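Alpha-L-rhamnosidase (Aspergillus terreus, PDB 6GSZ) probably hydrolyses terminal, non-reducing alpha-L-rhamnose residues from alpha-L-rhamnosides, as a calcium-binding glycoside hydrolase. Local coordinates at residues I18-P23 and S303-P308; T152-Y157 and L294-E299. One frame throughout, in Å; residues are numbered along the deposited sequence.

Both contacts are built around the stretch of chain that runs from strand 291-294 to strand 309-315. Contact 2 uses residues 294-299, the short edge strand 301-302 follows, and contact 1 uses residues 303-308; the centres of the two contacts lie about 19 Å apart. Contact 2 is apolar side-chain packing, whereas contact 1 is a polar, hydrated meeting with the N-terminal immunoglobulin-like domain. Neither supplies a residue of the glucose-binding pocket. The side chain of Asp305 is about 10 Å from that of Asp486, a calcium-binding residue, and about 12 Å from a bound calcium ion. His12, to which Glu20 of contact 1 hydrogen-bonds, and Asp486 also line a pocket occupied in the crystal by 2-(2-methoxyethoxy)ethanol.

Contact 1: I18-P23 and S303-P308; sequences IGETQP and SPDGPP. With EDO (1,2-ethanediol), chain B.
The peptide group joining Ile18 and Gly19 is covered on one face by the hydroxyl of Ser303, whose OG stands almost directly above Ile18 C at 3.2 Å. At the peptide's edge, Gly19 N donates to water 1 at 2.9 Å; OG lies above the plane, at a poor angle for this N-H, and bonds instead to Gly17 O. Serine suits the spot because it is short enough to lie against the peptide yet still has a polar end to satisfy; with OG anti to its carbonyl carbon (chi1 -63°), the hydroxyl faces residues 17-19.

The other flat groups are the carboxylates of Glu20 and Asp305, with Glu20 OE2 and Asp305 OD1 4.4 Å apart. Water 2 bridges them, giving one proton to Glu20 OE2 (2.8 Å) and one to Asp305 OD1 (2.7 Å), which should ease the repulsion. Water 1 adds a weak bond to Glu20 OE2. The far oxygens have their own partners: Glu20 OE1 reaches His12, and Asp305 OD2 forms a salt bridge with Lys496 that probably offsets the paired negative charge.

The contact thus joins the loop after strand 15-18 of the immunoglobulin-like domain to the loop after strand 301-302. Ser303 and Pro304 rest on strand 182-188, while Asp305 packs against helix 488-503 at Arg492 and Ala493.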
ATOM      1  N   ILE A  18      13.490   5.202 -14.578  1.00 11.82           N
ATOM      2  CA  ILE A  18      13.061   3.825 -14.386  1.00 11.10           C
ATOM      3  C   ILE A  18      14.227   2.846 -14.599  1.00 10.44           C
ATOM      4  O   ILE A  18      15.282   3.157 -15.168  1.00 12.24           O
ATOM      5  CB  ILE A  18      11.844   3.482 -15.264  1.00 11.06           C
ATOM      6  CG1 ILE A  18      12.173   3.475 -16.748  1.00 11.79           C
ATOM      7  CG2 ILE A  18      10.694   4.434 -14.946  1.00 11.97           C
ATOM      8  CD1 ILE A  18      11.093   2.867 -17.622  1.00 12.46           C
ATOM      9  N   GLY A  19      13.992   1.602 -14.191  1.00 10.66           N
ATOM     10  CA  GLY A  19      14.981   0.546 -14.279  1.00 11.32           C
ATOM     11  C   GLY A  19      14.949  -0.250 -15.578  1.00 12.66           C
ATOM     12  O   GLY A  19      15.856  -1.014 -15.856  1.00 15.64           O
ATOM     13  N   GLU A  20      13.894  -0.101 -16.362  1.00 11.66           N
ATOM     14  CA  GLU A  20      13.672  -0.922 -17.575  1.00 12.56           C
ATOM     15  C   GLU A  20      14.214  -0.181 -18.803  1.00 12.21           C
ATOM     16  O   GLU A  20      13.896   0.979 -19.015  1.00 14.98           O
ATOM     17  CB  GLU A  20      12.185  -1.216 -17.802  1.00 13.02           C
ATOM     18  CG  GLU A  20      11.571  -2.006 -16.677  1.00 13.01           C
ATOM     19  CD  GLU A  20      11.079  -1.205 -15.469  1.00 12.05           C
ATOM     20  OE1 GLU A  20      10.824   0.023 -15.627  1.00 14.66           O
ATOM     21  OE2 GLU A  20      10.852  -1.858 -14.420  1.00 15.09           O
ATOM     22  N   THR A  21      14.977  -0.879 -19.635  1.00 13.50           N
ATOM     23  CA  THR A  21      15.403  -0.331 -20.936  1.00 13.88           C
ATOM     24  C   THR A  21      14.428  -0.751 -22.045  1.00 13.08           C
ATOM     25  O   THR A  21      14.444  -0.124 -23.126  1.00 14.83           O
ATOM     26  CB  THR A  21      16.792  -0.836 -21.307  1.00 14.78           C
ATOM     27  OG1 THR A  21      16.778  -2.257 -21.397  1.00 17.18           O
ATOM     28  CG2 THR A  21      17.816  -0.368 -20.306  1.00 16.48           C
ATOM     29  N   GLN A  22      13.579  -1.757 -21.769  1.00 11.58           N
ATOM     30  CA  GLN A  22      12.547  -2.223 -22.731  1.00 11.75           C
ATOM     31  C   GLN A  22      11.222  -2.249 -21.969  1.00 10.94           C
ATOM     32  O   GLN A  22      10.604  -3.309 -21.796  1.00 12.66           O
ATOM     33  CB  GLN A  22      12.922  -3.586 -23.324  1.00 14.44           C
ATOM     34  CG  GLN A  22      14.234  -3.575 -24.094  1.00 16.19           C
ATOM     35  CD  GLN A  22      14.646  -4.945 -24.561  1.00 22.59           C
ATOM     36  OE1 GLN A  22      14.248  -5.390 -25.616  1.00 37.16           O
ATOM     37  NE2 GLN A  22      15.365  -5.647 -23.737  1.00 30.90           N
ATOM     38  N   PRO A  23      10.721  -1.099 -21.480  1.00 11.02           N
ATOM     39  CA  PRO A  23       9.525  -1.086 -20.634  1.00 10.44           C
ATOM     40  C   PRO A  23       8.294  -1.497 -21.439  1.00 11.03           C
ATOM     41  O   PRO A  23       8.101  -1.016 -22.578  1.00 12.04           O
ATOM     42  CB  PRO A  23       9.419   0.376 -20.187  1.00 11.34           C
ATOM     43  CG  PRO A  23      10.110   1.133 -21.272  1.00 11.91           C
ATOM     44  CD  PRO A  23      11.282   0.249 -21.665  1.00 12.71           C
ATOM     45  N   SER A 303      15.728   1.588  -9.144  1.00 10.78           N
ATOM     46  CA  SER A 303      14.617   2.481  -9.400  1.00 10.41           C
ATOM     47  C   SER A 303      13.382   1.963  -8.660  1.00 10.11           C
ATOM     48  O   SER A 303      13.180   0.750  -8.568  1.00 11.57           O
ATOM     49  CB  SER A 303      14.313   2.517 -10.884  1.00 11.54           C
ATOM     50  OG  SER A 303      15.419   3.043 -11.598  1.00 15.25           O
ATOM     51  N   PRO A 304      12.498   2.839  -8.185  1.00  9.68           N
ATOM     52  CA  PRO A 304      11.188   2.418  -7.687  1.00 10.04           C
ATOM     53  C   PRO A 304      10.376   1.686  -8.755  1.00 10.51           C
ATOM     54  O   PRO A 304      10.436   2.076  -9.933  1.00 12.53           O
ATOM     55  CB  PRO A 304      10.504   3.710  -7.301  1.00 10.95           C
ATOM     56  CG  PRO A 304      11.619   4.679  -7.042  1.00 12.27           C
ATOM     57  CD  PRO A 304      12.685   4.294  -8.040  1.00 11.30           C
ATOM     58  N   ASP A 305       9.574   0.719  -8.308  1.00  9.54           N
ATOM     59  CA  ASP A 305       8.573   0.082  -9.155  1.00  9.29           C
ATOM     60  C   ASP A 305       7.248   0.804  -9.065  1.00 10.24           C
ATOM     61  O   ASP A 305       6.402   0.612  -9.976  1.00 12.27           O
ATOM     62  CB  ASP A 305       8.424  -1.374  -8.772  1.00  9.97           C
ATOM     63  CG  ASP A 305       9.705  -2.163  -8.947  1.00 11.85           C
ATOM     64  OD1 ASP A 305      10.182  -2.253 -10.092  1.00 14.13           O
ATOM     65  OD2 ASP A 305      10.281  -2.621  -7.924  1.00 14.29           O
ATOM     66  N   GLY A 306       6.989   1.510  -7.975  1.00 11.55           N
ATOM     67  CA  GLY A 306       5.752   2.153  -7.730  1.00 11.68           C
ATOM     68  C   GLY A 306       5.913   3.618  -7.373  1.00 11.23           C
ATOM     69  O   GLY A 306       6.967   4.176  -7.549  1.00 11.75           O
ATOM     70  N   PRO A 307       4.839   4.243  -6.886  1.00 12.34           N
ATOM     71  CA  PRO A 307       4.835   5.677  -6.691  1.00 12.33           C
ATOM     72  C   PRO A 307       5.452   6.018  -5.351  1.00 12.38           C
ATOM     73  O   PRO A 307       5.572   5.175  -4.470  1.00 14.03           O
ATOM     74  CB  PRO A 307       3.341   6.013  -6.680  1.00 16.58           C
ATOM     75  CG  PRO A 307       2.708   4.782  -6.089  1.00 18.74           C
ATOM     76  CD  PRO A 307       3.538   3.604  -6.575  1.00 18.34           C
ATOM     77  N   PRO A 308       5.870   7.287  -5.197  1.00 11.55           N
ATOM     78  CA  PRO A 308       6.470   7.748  -3.953  1.00 11.14           C
ATOM     79  C   PRO A 308       5.423   8.072  -2.900  1.00 10.74           C
ATOM     80  O   PRO A 308       4.234   8.165  -3.167  1.00 11.26           O
ATOM     81  CB  PRO A 308       7.190   9.038  -4.391  1.00 12.13           C
ATOM     82  CG  PRO A 308       6.323   9.579  -5.473  1.00 10.82           C
ATOM     83  CD  PRO A 308       5.804   8.355  -6.196  1.00 11.61           C
TER
HETATM   84  C1  EDO B 958       6.857   1.273  -3.363  0.50 13.07           C
HETATM   85  O1  EDO B 958       7.089   1.875  -2.039  0.50 14.65           O
HETATM   86  C2  EDO B 958       6.411   2.272  -4.436  0.50 12.88           C
HETATM   87  O2  EDO B 958       4.934   2.395  -4.569  0.50 16.70           O
HETATM   88  O   HOH W   1      11.784   0.492 -12.737  1.00 13.57           O
HETATM   89  O   HOH W   2       8.894  -2.031 -12.445  1.00 13.03           O

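Contact 2: T152-Y157 and L294-E299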
ATOM      1  N   THR A 152      19.711   9.482  -3.258  1.00  8.95           N
ATOM      2  CA  THR A 152      19.173   8.700  -2.185  1.00  9.34           C
ATOM      3  C   THR A 152      19.919   9.024  -0.900  1.00  8.72           C
ATOM      4  O   THR A 152      20.850   9.818  -0.881  1.00 10.65           O
ATOM      5  CB  THR A 152      19.208   7.194  -2.470  1.00 10.59           C
ATOM      6  OG1 THR A 152      18.352   6.529  -1.541  1.00 11.12           O
ATOM      7  CG2 THR A 152      20.588   6.584  -2.417  1.00 12.12           C
ATOM      8  N   ALA A 153      19.482   8.409   0.197  1.00  9.76           N
ATOM      9  CA  ALA A 153      20.142   8.613   1.476  1.00  9.25           C
ATOM     10  C   ALA A 153      20.252   7.301   2.225  1.00 10.26           C
ATOM     11  O   ALA A 153      19.427   6.371   2.032  1.00 12.22           O
ATOM     12  CB  ALA A 153      19.334   9.571   2.321  1.00 11.93           C
ATOM     13  N   LEU A 154      21.249   7.251   3.098  1.00 11.15           N
ATOM     14  CA  LEU A 154      21.295   6.270   4.161  1.00 10.65           C
ATOM     15  C   LEU A 154      20.542   6.916   5.325  1.00  9.89           C
ATOM     16  O   LEU A 154      21.140   7.593   6.191  1.00 11.23           O
ATOM     17  CB  LEU A 154      22.740   5.920   4.483  1.00 11.51           C
ATOM     18  CG  LEU A 154      23.429   4.937   3.547  1.00 14.64           C
ATOM     19  CD1 LEU A 154      23.435   5.398   2.109  1.00 17.53           C
ATOM     20  CD2 LEU A 154      24.835   4.661   4.083  1.00 14.48           C
ATOM     21  N   GLY A 155      19.231   6.833   5.266  1.00 10.05           N
ATOM     22  CA  GLY A 155      18.312   7.653   6.012  1.00 10.08           C
ATOM     23  C   GLY A 155      17.206   8.106   5.117  1.00  9.49           C
ATOM     24  O   GLY A 155      16.674   7.296   4.321  1.00 11.19           O
ATOM     25  N   LEU A 156      16.797   9.362   5.260  1.00 10.42           N
ATOM     26  CA  LEU A 156      15.777  10.014   4.424  1.00  9.76           C
ATOM     27  C   LEU A 156      16.309  11.375   4.020  1.00  9.60           C
ATOM     28  O   LEU A 156      17.108  11.962   4.798  1.00 10.81           O
ATOM     29  CB  LEU A 156      14.484  10.164   5.214  1.00 10.94           C
ATOM     30  CG  LEU A 156      13.828   8.852   5.677  1.00 10.89           C
ATOM     31  CD1 LEU A 156      12.649   9.129   6.639  1.00 13.60           C
ATOM     32  CD2 LEU A 156      13.389   7.959   4.506  1.00 10.84           C
ATOM     33  N   TYR A 157      15.904  11.924   2.893  1.00 10.20           N
ATOM     34  CA  TYR A 157      16.460  13.178   2.423  1.00 10.23           C
ATOM     35  C   TYR A 157      15.371  14.158   1.998  1.00 10.12           C
ATOM     36  O   TYR A 157      14.285  13.784   1.526  1.00 11.29           O
ATOM     37  CB  TYR A 157      17.483  12.994   1.287  1.00 10.07           C
ATOM     38  CG  TYR A 157      16.808  12.552   0.027  1.00 10.63           C
ATOM     39  CD1 TYR A 157      16.581  11.213  -0.239  1.00  9.85           C
ATOM     40  CD2 TYR A 157      16.322  13.502  -0.886  1.00 10.30           C
ATOM     41  CE1 TYR A 157      15.885  10.823  -1.376  1.00  9.97           C
ATOM     42  CE2 TYR A 157      15.597  13.118  -2.005  1.00 11.13           C
ATOM     43  CZ  TYR A 157      15.383  11.781  -2.238  1.00 10.16           C
ATOM     44  OH  TYR A 157      14.608  11.448  -3.323  1.00 10.81           O
ATOM     45  N   LEU A 294      31.643   7.214   2.716  1.00 13.63           N
ATOM     46  CA  LEU A 294      31.215   5.980   3.408  1.00 14.20           C
ATOM     47  C   LEU A 294      31.228   4.840   2.389  1.00 15.20           C
ATOM     48  O   LEU A 294      30.604   4.973   1.338  1.00 16.44           O
ATOM     49  CB  LEU A 294      29.773   6.169   3.897  1.00 17.01           C
ATOM     50  CG  LEU A 294      29.582   7.130   5.040  1.00 16.07           C
ATOM     51  CD1 LEU A 294      28.184   6.967   5.632  1.00 16.94           C
ATOM     52  CD2 LEU A 294      30.635   6.921   6.089  1.00 18.26           C
ATOM     53  N   SER A 295      31.879   3.723   2.731  1.00 15.32           N
ATOM     54  CA  SER A 295      31.863   2.547   1.849  1.00 15.54           C
ATOM     55  C   SER A 295      30.423   2.085   1.606  1.00 14.77           C
ATOM     56  O   SER A 295      29.636   1.959   2.534  1.00 15.96           O
ATOM     57  CB  SER A 295      32.686   1.459   2.456  1.00 18.20           C
ATOM     58  OG  SER A 295      32.666   0.292   1.673  1.00 22.61           O
ATOM     59  N   PHE A 296      30.085   1.861   0.328  1.00 14.21           N
ATOM     60  CA  PHE A 296      28.686   1.501  -0.028  1.00 13.82           C
ATOM     61  C   PHE A 296      28.644   0.777  -1.368  1.00 14.94           C
ATOM     62  O   PHE A 296      29.182   1.282  -2.358  1.00 15.92           O
ATOM     63  CB  PHE A 296      27.825   2.760  -0.123  1.00 13.06           C
ATOM     64  CG  PHE A 296      26.388   2.457  -0.434  1.00 13.08           C
ATOM     65  CD1 PHE A 296      25.526   2.165   0.601  1.00 15.03           C
ATOM     66  CD2 PHE A 296      25.899   2.520  -1.728  1.00 15.17           C
ATOM     67  CE1 PHE A 296      24.194   1.925   0.366  1.00 18.13           C
ATOM     68  CE2 PHE A 296      24.564   2.265  -1.963  1.00 17.52           C
ATOM     69  CZ  PHE A 296      23.727   1.959  -0.923  1.00 18.25           C
ATOM     70  N   PRO A 297      28.006  -0.411  -1.443  1.00 14.64           N
ATOM     71  CA  PRO A 297      27.911  -1.111  -2.723  1.00 14.78           C
ATOM     72  C   PRO A 297      26.771  -0.635  -3.625  1.00 13.52           C
ATOM     73  O   PRO A 297      25.585  -0.899  -3.323  1.00 13.32           O
ATOM     74  CB  PRO A 297      27.734  -2.570  -2.296  1.00 17.00           C
ATOM     75  CG  PRO A 297      27.101  -2.518  -0.945  1.00 20.89           C
ATOM     76  CD  PRO A 297      27.467  -1.194  -0.322  1.00 14.83           C
ATOM     77  N   LYS A 298      27.132   0.046  -4.720  1.00 14.20           N
ATOM     78  CA  LYS A 298      26.143   0.640  -5.666  1.00 13.75           C
ATOM     79  C   LYS A 298      25.334  -0.431  -6.405  1.00 13.36           C
ATOM     80  O   LYS A 298      24.397  -0.067  -7.097  1.00 15.17           O
ATOM     81  CB  LYS A 298      26.849   1.549  -6.678  1.00 13.99           C
ATOM     82  CG  LYS A 298      27.377   2.851  -6.092  1.00 16.01           C
ATOM     83  CD  LYS A 298      27.838   3.801  -7.160  1.00 21.40           C
ATOM     84  CE  LYS A 298      28.287   5.129  -6.631  1.00 19.77           C
ATOM     85  NZ  LYS A 298      29.569   5.002  -5.905  1.00 20.81           N
ATOM     86  N   GLU A 299      25.671  -1.720  -6.218  1.00 13.88           N
ATOM     87  CA  GLU A 299      24.923  -2.820  -6.852  1.00 14.13           C
ATOM     88  C   GLU A 299      23.518  -2.937  -6.259  1.00 13.75           C
ATOM     89  O   GLU A 299      22.655  -3.507  -6.911  1.00 15.49           O
ATOM     90  CB  GLU A 299      25.680  -4.155  -6.716  1.00 18.29           C
ATOM     91  CG  GLU A 299      26.925  -4.199  -7.586  1.00 24.23           C
ATOM     92  CD  GLU A 299      28.170  -3.498  -7.045  1.00 28.79           C
ATOM     93  OE1 GLU A 299      28.181  -3.060  -5.826  1.00 24.02           O
ATOM     94  OE2 GLU A 299      29.149  -3.387  -7.840  1.00 34.95           O
TER
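Leu154 overlaps the ring of Phe296 with one methyl, CD1, which meets the ring obliquely near the CD1-CE1 bond of Phe296 and comes within 4.0 Å of Phe296 CE1. The other methyl, Leu154 CD2, turns to Leu294 and lies 4.4 Å from Leu294 CD1. A branched side chain fits here because its two methyls can serve two partners at once. The phenylalanine reaches across because its CG lies anti to the backbone N (chi1 -178°), which carries the ring toward Leu154; the two side chains come from opposite sides and pass alongside rather than meeting end on. The backbones stay well apart, with Leu154 CA and Phe296 CA 9.7 Å from each other, and no hydrogen bond links the two segments: the contact is purely apolar.

Both segments belong to the alpha-L-rhamnosidase N-terminal domain region, and this is plain hydrophobic packing away from the annotated sites. Val116, on strand 116-119, touches Leu154, Leu294 and Phe296 and joins all three in one hydrophobic cluster. Leu154 also packs on His182 of strand 182-188 and on Tyr209 of helix 207-210, placing the contact where the end of strand 144-154 meets the loop that follows strand 291-294.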